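Local coordinates for ferredoxin component of dioxygenase (Sphingobium yanoikuyae, PDB 2I7F), which carries a Rieske-type [2Fe-2S] cluster and probably passes electrons to the terminal oxygenase of a biphenyl 2,3-dioxygenase system, at residues T41-T46 with M51-Y56; Y32-E37 with D58-E63; E37-D42 with D72-A77. All blocks are in the same frame, centred on the assembly; numbering follows the deposited sequence.

Contact 1: T41-T46 with M51-Y56; sequences TDNLCT and MLTDGY. With FES (Fe2/s2 (inorganic) cluster), chain D.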
ATOM      1  N   THR A  41      -1.626  -0.190   2.387  1.00 17.34           N
ATOM      2  CA  THR A  41      -2.730  -0.945   1.794  1.00 17.61           C
ATOM      3  C   THR A  41      -2.370  -2.431   1.721  1.00 17.89           C
ATOM      4  O   THR A  41      -1.209  -2.779   1.789  1.00 18.22           O
ATOM      5  CB  THR A  41      -3.122  -0.439   0.352  1.00 17.95           C
ATOM      6  OG1 THR A  41      -2.204  -0.928  -0.653  1.00 16.95           O
ATOM      7  CG2 THR A  41      -3.220   1.079   0.281  1.00 16.01           C
ATOM      8  N   ASP A  42      -3.357  -3.312   1.588  1.00 17.99           N
ATOM      9  CA  ASP A  42      -3.080  -4.636   1.037  1.00 17.82           C
ATOM     10  C   ASP A  42      -2.299  -4.543  -0.293  1.00 17.71           C
ATOM     11  O   ASP A  42      -2.448  -3.607  -1.057  1.00 19.17           O
ATOM     12  CB  ASP A  42      -4.360  -5.435   0.835  1.00 18.09           C
ATOM     13  CG  ASP A  42      -4.901  -6.014   2.132  1.00 18.73           C
ATOM     14  OD1 ASP A  42      -4.228  -5.889   3.177  1.00 19.92           O
ATOM     15  OD2 ASP A  42      -6.010  -6.587   2.108  1.00 19.16           O
ATOM     16  N   ASN A  43      -1.413  -5.491  -0.531  1.00 17.07           N
ATOM     17  CA  ASN A  43      -0.615  -5.503  -1.767  1.00 15.73           C
ATOM     18  C   ASN A  43      -1.306  -6.264  -2.930  1.00 16.28           C
ATOM     19  O   ASN A  43      -1.131  -5.902  -4.105  1.00 16.52           O
ATOM     20  CB  ASN A  43       0.749  -6.124  -1.455  1.00 14.84           C
ATOM     21  CG  ASN A  43       1.830  -5.692  -2.363  1.00 15.17           C
ATOM     22  OD1 ASN A  43       2.974  -6.207  -2.286  1.00 20.54           O
ATOM     23  ND2 ASN A  43       1.528  -4.746  -3.238  1.00 13.70           N
ATOM     24  N   LEU A  44      -2.061  -7.321  -2.618  1.00 15.97           N
ATOM     25  CA  LEU A  44      -2.737  -8.086  -3.650  1.00 15.25           C
ATOM     26  C   LEU A  44      -3.864  -7.223  -4.271  1.00 16.96           C
ATOM     27  O   LEU A  44      -4.817  -6.841  -3.591  1.00 17.13           O
ATOM     28  CB  LEU A  44      -3.322  -9.431  -3.104  1.00 15.59           C
ATOM     29  CG  LEU A  44      -3.745 -10.478  -4.161  1.00 15.12           C
ATOM     30  CD1 LEU A  44      -2.504 -11.074  -4.890  1.00 14.23           C
ATOM     31  CD2 LEU A  44      -4.615 -11.588  -3.567  1.00 12.98           C
ATOM     32  N   CYS A  45      -3.727  -6.920  -5.565  1.00 16.54           N
ATOM     33  CA  CYS A  45      -4.806  -6.334  -6.352  1.00 16.01           C
ATOM     34  C   CYS A  45      -6.107  -7.108  -6.099  1.00 16.25           C
ATOM     35  O   CYS A  45      -6.068  -8.319  -5.890  1.00 15.74           O
ATOM     36  CB  CYS A  45      -4.496  -6.374  -7.839  1.00 16.30           C
ATOM     37  SG  CYS A  45      -5.713  -5.395  -8.734  1.00 14.56           S
ATOM     38  N   THR A  46      -7.224  -6.381  -6.039  1.00 16.37           N
ATOM     39  CA  THR A  46      -8.533  -6.994  -5.757  1.00 16.02           C
ATOM     40  C   THR A  46      -9.110  -7.581  -7.033  1.00 15.02           C
ATOM     41  O   THR A  46     -10.088  -8.327  -6.989  1.00 15.41           O
ATOM     42  CB  THR A  46      -9.591  -6.003  -5.121  1.00 16.20           C
ATOM     43  OG1 THR A  46      -9.873  -4.941  -6.048  1.00 17.09           O
ATOM     44  CG2 THR A  46      -9.151  -5.426  -3.758  1.00 13.99           C
ATOM     45  N   MET A  51       0.721  -7.854  -7.524  1.00 13.82           N
ATOM     46  CA  MET A  51       1.048  -7.027  -6.353  1.00 14.25           C
ATOM     47  C   MET A  51       1.147  -5.580  -6.758  1.00 14.28           C
ATOM     48  O   MET A  51       1.860  -5.250  -7.712  1.00 15.03           O
ATOM     49  CB  MET A  51       2.362  -7.450  -5.695  1.00 14.04           C
ATOM     50  CG  MET A  51       2.310  -8.828  -4.954  1.00 13.10           C
ATOM     51  SD  MET A  51       1.000  -8.996  -3.738  1.00 15.90           S
ATOM     52  CE  MET A  51       1.200 -10.668  -3.220  1.00 11.11           C
ATOM     53  N   LEU A  52       0.473  -4.715  -6.007  1.00 14.31           N
ATOM     54  CA  LEU A  52       0.479  -3.301  -6.315  1.00 15.37           C
ATOM     55  C   LEU A  52       1.873  -2.656  -6.216  1.00 16.11           C
ATOM     56  O   LEU A  52       2.182  -1.760  -6.983  1.00 16.88           O
ATOM     57  CB  LEU A  52      -0.534  -2.557  -5.472  1.00 15.08           C
ATOM     58  CG  LEU A  52      -1.984  -2.917  -5.686  1.00 14.70           C
ATOM     59  CD1 LEU A  52      -2.761  -2.146  -4.638  1.00 10.54           C
ATOM     60  CD2 LEU A  52      -2.439  -2.570  -7.157  1.00  8.63           C
ATOM     61  N   THR A  53       2.738  -3.177  -5.345  1.00 16.61           N
ATOM     62  CA  THR A  53       4.115  -2.651  -5.212  1.00 15.71           C
ATOM     63  C   THR A  53       4.942  -2.907  -6.488  1.00 15.89           C
ATOM     64  O   THR A  53       5.955  -2.228  -6.687  1.00 15.75           O
ATOM     65  CB  THR A  53       4.858  -3.252  -4.005  1.00 16.43           C
ATOM     66  OG1 THR A  53       4.889  -4.677  -4.155  1.00 14.96           O
ATOM     67  CG2 THR A  53       4.206  -2.837  -2.692  1.00 14.87           C
ATOM     68  N   ASP A  54       4.501  -3.840  -7.346  1.00 14.89           N
ATOM     69  CA  ASP A  54       5.087  -4.050  -8.692  1.00 16.14           C
ATOM     70  C   ASP A  54       4.472  -3.160  -9.796  1.00 15.28           C
ATOM     71  O   ASP A  54       4.813  -3.284 -10.985  1.00 14.42           O
ATOM     72  CB  ASP A  54       4.948  -5.519  -9.154  1.00 16.29           C
ATOM     73  CG  ASP A  54       5.779  -6.492  -8.330  1.00 18.86           C
ATOM     74  OD1 ASP A  54       6.827  -6.090  -7.807  1.00 17.19           O
ATOM     75  OD2 ASP A  54       5.363  -7.654  -8.200  1.00 18.75           O
ATOM     76  N   GLY A  55       3.518  -2.318  -9.448  1.00 16.50           N
ATOM     77  CA  GLY A  55       2.955  -1.375 -10.421  1.00 16.60           C
ATOM     78  C   GLY A  55       3.616  -0.035 -10.309  1.00 17.41           C
ATOM     79  O   GLY A  55       4.817   0.067 -10.027  1.00 17.36           O
ATOM     80  N   TYR A  56       2.816   1.005 -10.524  1.00 17.99           N
ATOM     81  CA  TYR A  56       3.313   2.330 -10.859  1.00 18.34           C
ATOM     82  C   TYR A  56       2.584   3.355 -10.020  1.00 18.31           C
ATOM     83  O   TYR A  56       1.379   3.519 -10.133  1.00 16.85           O
ATOM     84  CB  TYR A  56       3.103   2.599 -12.348  1.00 18.71           C
ATOM     85  CG  TYR A  56       3.611   1.442 -13.179  1.00 19.20           C
ATOM     86  CD1 TYR A  56       4.976   1.305 -13.487  1.00 19.66           C
ATOM     87  CD2 TYR A  56       2.732   0.448 -13.618  1.00 20.02           C
ATOM     88  CE1 TYR A  56       5.429   0.202 -14.210  1.00 20.95           C
ATOM     89  CE2 TYR A  56       3.178  -0.646 -14.344  1.00 20.22           C
ATOM     90  CZ  TYR A  56       4.510  -0.776 -14.615  1.00 20.35           C
ATOM     91  OH  TYR A  56       4.883  -1.848 -15.358  1.00 21.16           O
TER
HETATM   92 FE1  FES D 501      -6.381  -6.751 -12.931  1.00 17.77          FE
HETATM   93 FE2  FES D 501      -4.896  -5.639 -10.887  1.00 18.55          FE
HETATM   94  S1  FES D 501      -6.265  -4.658 -12.330  1.00 19.86           S
HETATM   95  S2  FES D 501      -5.033  -7.793 -11.515  1.00 19.06           S

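Contact 2: Y32-E37 with D58-E63; sequences YNVDGE and DGTIIE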
ATOM      1  N   TYR A  32       3.576   2.933   1.078  1.00 17.67           N
ATOM      2  CA  TYR A  32       3.781   4.028   0.164  1.00 17.20           C
ATOM      3  C   TYR A  32       4.146   5.317   0.874  1.00 17.71           C
ATOM      4  O   TYR A  32       3.719   5.564   2.000  1.00 16.27           O
ATOM      5  CB  TYR A  32       2.534   4.326  -0.646  1.00 16.48           C
ATOM      6  CG  TYR A  32       1.776   3.162  -1.176  1.00 15.45           C
ATOM      7  CD1 TYR A  32       0.939   2.432  -0.338  1.00 14.38           C
ATOM      8  CD2 TYR A  32       1.806   2.821  -2.522  1.00 15.49           C
ATOM      9  CE1 TYR A  32       0.195   1.418  -0.795  1.00 17.01           C
ATOM     10  CE2 TYR A  32       1.017   1.743  -3.000  1.00 14.45           C
ATOM     11  CZ  TYR A  32       0.214   1.066  -2.133  1.00 15.78           C
ATOM     12  OH  TYR A  32      -0.583  -0.013  -2.540  1.00 18.02           O
ATOM     13  N   ASN A  33       4.886   6.153   0.149  1.00 17.32           N
ATOM     14  CA  ASN A  33       5.171   7.513   0.526  1.00 18.15           C
ATOM     15  C   ASN A  33       4.582   8.383  -0.592  1.00 18.94           C
ATOM     16  O   ASN A  33       5.019   8.290  -1.745  1.00 19.58           O
ATOM     17  CB  ASN A  33       6.687   7.685   0.673  1.00 18.58           C
ATOM     18  CG  ASN A  33       7.163   9.152   0.749  1.00 19.20           C
ATOM     19  OD1 ASN A  33       6.401  10.101   0.618  1.00 20.98           O
ATOM     20  ND2 ASN A  33       8.463   9.312   0.928  1.00 17.39           N
ATOM     21  N   VAL A  34       3.552   9.154  -0.246  1.00 18.97           N
ATOM     22  CA  VAL A  34       2.926  10.131  -1.114  1.00 19.53           C
ATOM     23  C   VAL A  34       3.316  11.528  -0.598  1.00 20.63           C
ATOM     24  O   VAL A  34       2.874  11.978   0.460  1.00 20.38           O
ATOM     25  CB  VAL A  34       1.358   9.944  -1.151  1.00 20.47           C
ATOM     26  CG1 VAL A  34       0.685  11.096  -1.934  1.00 19.73           C
ATOM     27  CG2 VAL A  34       0.978   8.563  -1.743  1.00 16.77           C
ATOM     28  N   ASP A  35       4.179  12.203  -1.342  1.00 21.99           N
ATOM     29  CA  ASP A  35       4.635  13.556  -0.996  1.00 21.94           C
ATOM     30  C   ASP A  35       5.135  13.702   0.447  1.00 21.84           C
ATOM     31  O   ASP A  35       4.912  14.726   1.096  1.00 22.01           O
ATOM     32  CB  ASP A  35       3.515  14.565  -1.274  1.00 22.88           C
ATOM     33  CG  ASP A  35       4.021  15.997  -1.353  1.00 24.37           C
ATOM     34  OD1 ASP A  35       5.135  16.225  -1.896  1.00 29.16           O
ATOM     35  OD2 ASP A  35       3.299  16.913  -0.864  1.00 32.37           O
ATOM     36  N   GLY A  36       5.816  12.686   0.949  1.00 21.98           N
ATOM     37  CA  GLY A  36       6.401  12.745   2.264  1.00 22.11           C
ATOM     38  C   GLY A  36       5.565  12.178   3.385  1.00 22.95           C
ATOM     39  O   GLY A  36       5.997  12.229   4.539  1.00 25.39           O
ATOM     40  N   GLU A  37       4.374  11.662   3.088  1.00 22.80           N
ATOM     41  CA  GLU A  37       3.504  11.010   4.108  1.00 21.30           C
ATOM     42  C   GLU A  37       3.296   9.543   3.714  1.00 20.67           C
ATOM     43  O   GLU A  37       3.216   9.236   2.541  1.00 20.05           O
ATOM     44  CB  GLU A  37       2.133  11.673   4.185  1.00 22.11           C
ATOM     45  CG  GLU A  37       1.943  12.758   5.216  1.00 21.58           C
ATOM     46  CD  GLU A  37       2.511  14.030   4.807  1.00 23.26           C
ATOM     47  OE1 GLU A  37       2.153  14.504   3.716  1.00 27.60           O
ATOM     48  OE2 GLU A  37       3.294  14.581   5.587  1.00 20.98           O
ATOM     49  N   ASP A  58       1.715   7.041  -9.078  1.00 20.89           N
ATOM     50  CA  ASP A  58       1.666   8.372  -9.660  1.00 20.00           C
ATOM     51  C   ASP A  58       0.975   9.266  -8.634  1.00 19.60           C
ATOM     52  O   ASP A  58      -0.234   9.490  -8.697  1.00 17.95           O
ATOM     53  CB  ASP A  58       0.884   8.341 -10.956  1.00 20.50           C
ATOM     54  CG  ASP A  58       0.886   9.689 -11.686  1.00 22.06           C
ATOM     55  OD1 ASP A  58       1.536  10.662 -11.237  1.00 24.81           O
ATOM     56  OD2 ASP A  58       0.216   9.769 -12.724  1.00 26.05           O
ATOM     57  N   GLY A  59       1.757   9.737  -7.679  1.00 19.12           N
ATOM     58  CA  GLY A  59       1.237  10.575  -6.615  1.00 19.18           C
ATOM     59  C   GLY A  59       0.416   9.713  -5.669  1.00 18.85           C
ATOM     60  O   GLY A  59       0.970   8.815  -5.032  1.00 17.79           O
ATOM     61  N   THR A  60      -0.884  10.014  -5.543  1.00 18.75           N
ATOM     62  CA  THR A  60      -1.792   9.224  -4.692  1.00 18.79           C
ATOM     63  C   THR A  60      -2.397   8.042  -5.437  1.00 17.54           C
ATOM     64  O   THR A  60      -3.175   7.311  -4.860  1.00 18.31           O
ATOM     65  CB  THR A  60      -2.984  10.065  -4.134  1.00 19.98           C
ATOM     66  OG1 THR A  60      -3.647  10.708  -5.229  1.00 21.03           O
ATOM     67  CG2 THR A  60      -2.528  11.100  -3.192  1.00 21.87           C
ATOM     68  N   ILE A  61      -2.064   7.837  -6.705  1.00 17.07           N
ATOM     69  CA  ILE A  61      -2.618   6.704  -7.427  1.00 17.58           C
ATOM     70  C   ILE A  61      -1.558   5.592  -7.495  1.00 16.87           C
ATOM     71  O   ILE A  61      -0.390   5.845  -7.765  1.00 15.58           O
ATOM     72  CB  ILE A  61      -3.124   7.123  -8.829  1.00 17.75           C
ATOM     73  CG1 ILE A  61      -4.275   8.153  -8.741  1.00 18.72           C
ATOM     74  CG2 ILE A  61      -3.519   5.932  -9.661  1.00 16.44           C
ATOM     75  CD1 ILE A  61      -5.459   7.735  -7.889  1.00 18.15           C
ATOM     76  N   ILE A  62      -1.953   4.359  -7.190  1.00 17.17           N
ATOM     77  CA  ILE A  62      -1.122   3.207  -7.542  1.00 17.22           C
ATOM     78  C   ILE A  62      -1.819   2.464  -8.680  1.00 17.16           C
ATOM     79  O   ILE A  62      -3.007   2.137  -8.594  1.00 16.65           O
ATOM     80  CB  ILE A  62      -0.812   2.301  -6.307  1.00 17.89           C
ATOM     81  CG1 ILE A  62       0.242   1.207  -6.639  1.00 18.42           C
ATOM     82  CG2 ILE A  62      -2.135   1.725  -5.680  1.00 16.94           C
ATOM     83  CD1 ILE A  62       1.583   1.719  -7.074  1.00 19.93           C
ATOM     84  N   GLU A  63      -1.085   2.228  -9.767  1.00 18.15           N
ATOM     85  CA  GLU A  63      -1.611   1.449 -10.883  1.00 17.55           C
ATOM     86  C   GLU A  63      -1.105  -0.003 -10.831  1.00 17.14           C
ATOM     87  O   GLU A  63       0.089  -0.257 -10.630  1.00 16.97           O
ATOM     88  CB  GLU A  63      -1.236   2.098 -12.218  1.00 18.25           C
ATOM     89  CG  GLU A  63      -1.956   1.447 -13.446  1.00 20.08           C
ATOM     90  CD  GLU A  63      -1.642   2.193 -14.734  1.00 19.73           C
ATOM     91  OE1 GLU A  63      -1.142   3.331 -14.607  1.00 27.81           O
ATOM     92  OE2 GLU A  63      -1.908   1.675 -15.858  1.00 24.34           O
TER

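Contact 3: E37-D42 with D72-A77; sequences EVFVTD and DIATGA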
ATOM      1  N   GLU A  37       4.374  11.662   3.088  1.00 22.80           N
ATOM      2  CA  GLU A  37       3.504  11.010   4.108  1.00 21.30           C
ATOM      3  C   GLU A  37       3.296   9.543   3.714  1.00 20.67           C
ATOM      4  O   GLU A  37       3.216   9.236   2.541  1.00 20.05           O
ATOM      5  CB  GLU A  37       2.133  11.673   4.185  1.00 22.11           C
ATOM      6  CG  GLU A  37       1.943  12.758   5.216  1.00 21.58           C
ATOM      7  CD  GLU A  37       2.511  14.030   4.807  1.00 23.26           C
ATOM      8  OE1 GLU A  37       2.153  14.504   3.716  1.00 27.60           O
ATOM      9  OE2 GLU A  37       3.294  14.581   5.587  1.00 20.98           O
ATOM     10  N   VAL A  38       3.135   8.669   4.712  1.00 20.37           N
ATOM     11  CA  VAL A  38       3.076   7.217   4.548  1.00 19.54           C
ATOM     12  C   VAL A  38       1.631   6.645   4.637  1.00 18.73           C
ATOM     13  O   VAL A  38       0.823   7.073   5.432  1.00 19.02           O
ATOM     14  CB  VAL A  38       4.031   6.539   5.608  1.00 19.45           C
ATOM     15  CG1 VAL A  38       3.931   5.037   5.608  1.00 19.59           C
ATOM     16  CG2 VAL A  38       5.483   6.972   5.391  1.00 18.62           C
ATOM     17  N   PHE A  39       1.330   5.698   3.749  1.00 18.08           N
ATOM     18  CA  PHE A  39       0.055   5.012   3.659  1.00 18.36           C
ATOM     19  C   PHE A  39       0.373   3.541   3.515  1.00 18.23           C
ATOM     20  O   PHE A  39       1.462   3.180   3.038  1.00 19.69           O
ATOM     21  CB  PHE A  39      -0.772   5.564   2.466  1.00 17.65           C
ATOM     22  CG  PHE A  39      -1.053   7.046   2.577  1.00 17.04           C
ATOM     23  CD1 PHE A  39      -0.128   7.994   2.118  1.00 15.13           C
ATOM     24  CD2 PHE A  39      -2.187   7.505   3.268  1.00 17.75           C
ATOM     25  CE1 PHE A  39      -0.362   9.335   2.277  1.00 16.08           C
ATOM     26  CE2 PHE A  39      -2.421   8.847   3.436  1.00 17.59           C
ATOM     27  CZ  PHE A  39      -1.511   9.779   2.937  1.00 15.74           C
ATOM     28  N   VAL A  40      -0.554   2.700   3.974  1.00 19.10           N
ATOM     29  CA  VAL A  40      -0.425   1.244   3.942  1.00 18.25           C
ATOM     30  C   VAL A  40      -1.756   0.655   3.411  1.00 17.84           C
ATOM     31  O   VAL A  40      -2.847   1.006   3.907  1.00 17.30           O
ATOM     32  CB  VAL A  40      -0.047   0.640   5.343  1.00 17.94           C
ATOM     33  CG1 VAL A  40      -0.005  -0.935   5.326  1.00 14.52           C
ATOM     34  CG2 VAL A  40       1.314   1.211   5.817  1.00 19.17           C
ATOM     35  N   THR A  41      -1.626  -0.190   2.387  1.00 17.34           N
ATOM     36  CA  THR A  41      -2.730  -0.945   1.794  1.00 17.61           C
ATOM     37  C   THR A  41      -2.370  -2.431   1.721  1.00 17.89           C
ATOM     38  O   THR A  41      -1.209  -2.779   1.789  1.00 18.22           O
ATOM     39  CB  THR A  41      -3.122  -0.439   0.352  1.00 17.95           C
ATOM     40  OG1 THR A  41      -2.204  -0.928  -0.653  1.00 16.95           O
ATOM     41  CG2 THR A  41      -3.220   1.079   0.281  1.00 16.01           C
ATOM     42  N   ASP A  42      -3.357  -3.312   1.588  1.00 17.99           N
ATOM     43  CA  ASP A  42      -3.080  -4.636   1.037  1.00 17.82           C
ATOM     44  C   ASP A  42      -2.299  -4.543  -0.293  1.00 17.71           C
ATOM     45  O   ASP A  42      -2.448  -3.607  -1.057  1.00 19.17           O
ATOM     46  CB  ASP A  42      -4.360  -5.435   0.835  1.00 18.09           C
ATOM     47  CG  ASP A  42      -4.901  -6.014   2.132  1.00 18.73           C
ATOM     48  OD1 ASP A  42      -4.228  -5.889   3.177  1.00 19.92           O
ATOM     49  OD2 ASP A  42      -6.010  -6.587   2.108  1.00 19.16           O
ATOM     50  N   ASP A  72      -6.763   4.478  -5.352  1.00 16.81           N
ATOM     51  CA  ASP A  72      -6.315   5.644  -4.585  1.00 17.29           C
ATOM     52  C   ASP A  72      -5.596   5.139  -3.321  1.00 17.47           C
ATOM     53  O   ASP A  72      -6.211   4.519  -2.447  1.00 17.92           O
ATOM     54  CB  ASP A  72      -7.520   6.541  -4.238  1.00 16.27           C
ATOM     55  CG  ASP A  72      -7.110   7.842  -3.630  1.00 17.34           C
ATOM     56  OD1 ASP A  72      -6.229   7.821  -2.753  1.00 18.87           O
ATOM     57  OD2 ASP A  72      -7.683   8.892  -4.000  1.00 16.96           O
ATOM     58  N   ILE A  73      -4.292   5.401  -3.233  1.00 17.64           N
ATOM     59  CA  ILE A  73      -3.466   4.915  -2.115  1.00 18.39           C
ATOM     60  C   ILE A  73      -4.005   5.349  -0.750  1.00 18.49           C
ATOM     61  O   ILE A  73      -4.038   4.555   0.202  1.00 20.27           O
ATOM     62  CB  ILE A  73      -2.000   5.416  -2.210  1.00 18.69           C
ATOM     63  CG1 ILE A  73      -1.281   4.745  -3.401  1.00 18.14           C
ATOM     64  CG2 ILE A  73      -1.260   5.152  -0.831  1.00 17.04           C
ATOM     65  CD1 ILE A  73      -0.189   5.571  -4.086  1.00 20.09           C
ATOM     66  N   ALA A  74      -4.427   6.599  -0.685  1.00 18.62           N
ATOM     67  CA  ALA A  74      -4.824   7.281   0.554  1.00 18.35           C
ATOM     68  C   ALA A  74      -6.225   6.894   1.005  1.00 18.96           C
ATOM     69  O   ALA A  74      -6.474   6.827   2.216  1.00 21.04           O
ATOM     70  CB  ALA A  74      -4.739   8.795   0.389  1.00 19.33           C
ATOM     71  N   THR A  75      -7.104   6.536   0.066  1.00 16.95           N
ATOM     72  CA  THR A  75      -8.496   6.277   0.383  1.00 15.80           C
ATOM     73  C   THR A  75      -8.916   4.809   0.238  1.00 16.17           C
ATOM     74  O   THR A  75      -9.896   4.408   0.851  1.00 15.58           O
ATOM     75  CB  THR A  75      -9.471   7.142  -0.436  1.00 15.11           C
ATOM     76  OG1 THR A  75      -9.537   6.676  -1.790  1.00 13.40           O
ATOM     77  CG2 THR A  75      -9.132   8.684  -0.360  1.00 11.73           C
ATOM     78  N   GLY A  76      -8.178   4.037  -0.572  1.00 15.34           N
ATOM     79  CA  GLY A  76      -8.552   2.662  -0.893  1.00 16.44           C
ATOM     80  C   GLY A  76      -9.438   2.546  -2.117  1.00 16.14           C
ATOM     81  O   GLY A  76      -9.590   1.463  -2.662  1.00 17.50           O
ATOM     82  N   ALA A  77     -10.014   3.655  -2.572  1.00 17.27           N
ATOM     83  CA  ALA A  77     -10.971   3.636  -3.692  1.00 17.03           C
ATOM     84  C   ALA A  77     -10.439   2.907  -4.920  1.00 17.19           C
ATOM     85  O   ALA A  77      -9.280   3.088  -5.311  1.00 17.57           O
ATOM     86  CB  ALA A  77     -11.364   5.069  -4.056  1.00 16.29           C
TER

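Contact 1: T41-T46 with M51-Y56
Met51 tucks CG beside its own backbone N (chi1 -70°) and bends again at chi2 (-53°), which lays its thioether over the backbone where Asn43 passes into Leu44, Met51 SD lying 3.7 Å from Leu44 N. The methyl beyond it reaches the outer Leu44, where Met51 CE meets Leu44 CD1 at 4.1 Å. An unbranched, flexible methionine suits this path because it can follow the neighbouring chain closely; the buried Asn43 side chain crosses it at about a right angle and then runs on to Thr53.

Between the backbones there is a single bridge, from Leu44 to Met51. Leu52 N donates to Asn43 O over 2.8 Å, while the same oxygen receives a CA-H...O contact from Met51 CA at 3.3 Å. Leu52 also rests CG 3.5 Å from Asn43 O, and its branched end spreads: CD1 packs near Asp42 O and CD2 near Cys45 CB. The leucine thus gives an apolar backing to the loop that presents Cys45, whose SG binds FE2 of the cluster at 2.3 Å. This is the first ligand loop of the Rieske fold; His47 follows in it, and Cys64 also binds iron.

Upstream, Thr41 OG1 bonds to Asp42 O and also to Tyr32 OH. Thr41 and Asp42 close strand 37-42, which pairs with strand 29-34 through Thr41 and Ala30, and the 3-10 segment 52-54 lies between strand 29-34, where Leu52 touches Tyr32, and strand 70-72, where it touches Phe71.

Contact 2: Y32-E37 with D58-E63
Apolar packing carries the meeting of Val34 with Thr60 and of Tyr32 with Ile62. Val34 holds CG1 trans to its backbone N (chi1 173°), which sends that methyl against Thr60 CG2 at 3.5 Å, a tight fit for two carbons. Deeper in, the aromatic ring of Tyr32 offers its edge: Tyr32 CE2 lies 3.8 Å from Ile62 CG1, which sits near the ring plane, and the two side chains cross at about a right angle. Ile62 CG2 comes to 3.9 Å from Tyr32 OH. Beta-branched valine, threonine and isoleucine suit these places because each turns a broad, stiff surface to its partner.

One carbon-to-oxygen contact adds to this, Val34 CG2 meeting Gly59 O at 3.3 Å. With an alanine at position Val34 both methyls go, which is likely to open a gap beside Thr60 CG2 and strip part of the apolar cover from Gly59 O.

Within each segment, hydrogen bonds close its own beta turn. A type I' turn runs from Val34 to Glu37, where Asn33 OD1 accepts from Gly36 N at 2.7 Å in an Asx motif; a type II' turn runs from Asp58 to Ile61. Gly36 and Gly59 both have positive phi, which glycine tolerates readily.

Other polar groups are met from elsewhere: Tyr32 OH bonds to Thr41 OG1, and Gln57 NE2 bonds to both Asn33 O and Gly59 O. The chemistry therefore implies that the two hairpins meet directly through carbon surfaces whose shapes set the fit, with Gln57 as a polar link between them.

Contact 3: E37-D42 with D72-A77
Phe39 meets Ile73 and Ala74 where strand 37-42 of the larger antiparallel sheet in the Rieske fold faces the turn that follows strand 70-72. The ring of Phe39 takes the Ala74 methyl over one face: Ala74 CB stands 4.2 Å from the ring centroid and 26° off its normal, a CH-pi contact. Phe39 carries CG anti to its carbonyl carbon (chi1 -59°), which sets the ring face against that methyl. Alanine suits the spot, being small enough for its backbone to come close as well, with Ala74 CA 3.8 Å from Phe39 CD2. Ile73 crosses Phe39 at about a right angle and presses CG2 to 3.4 Å from Phe39 CB. Two residues along, on the same face of the strand, Thr41 sets its methyl CG2 3.6 Å from Ile73 O.

The next shell shapes the turn. Asp72 OD1 accepts from Thr75 N, forming an Asx motif, and more weakly from Ala74 N, so the residue that packs on Phe39 is tied to the carboxylate. Gly76 N bonds to Asp72 O at 2.8 Å, and at the backbone angles of Gly76 a CB would be jammed against the preceding carbonyl O, which calls for glycine. Thr75 OG1 takes Ala77 N in an ST turn.

Farther out, Lys79 forms a salt bridge with Asp72 OD2, probably balancing its charge. Asp72 OD1 is met by Thr75 N from above the carboxylate plane, at 3.2 Å.

In the fold
Ile73 and Tyr32 join contacts 2 and 3, whose centres lie 8 Å apart: Tyr32 CD1 packs 3.5 Å from Ile73 CG2, and Thr60 O and Ile73 N are probably hydrogen-bonded at 2.7 Å. Tyr32 also ties contact 2 to contacts 1 and 3 through the hydroxyl of Thr41, which those two share. Ile62 CD1 reaches 3.5 Å from Leu52 O, bringing contact 2 up against the 3-10 segment of contact 1. Contact 1 alone supplies a cluster ligand, Cys45; the side chain of Ile62 lies about 9 Å from the cluster and that of Thr41 about 12 Å. Contacts 2 and 3 thus join the small cluster-side sheet and its following turn to the larger sheet.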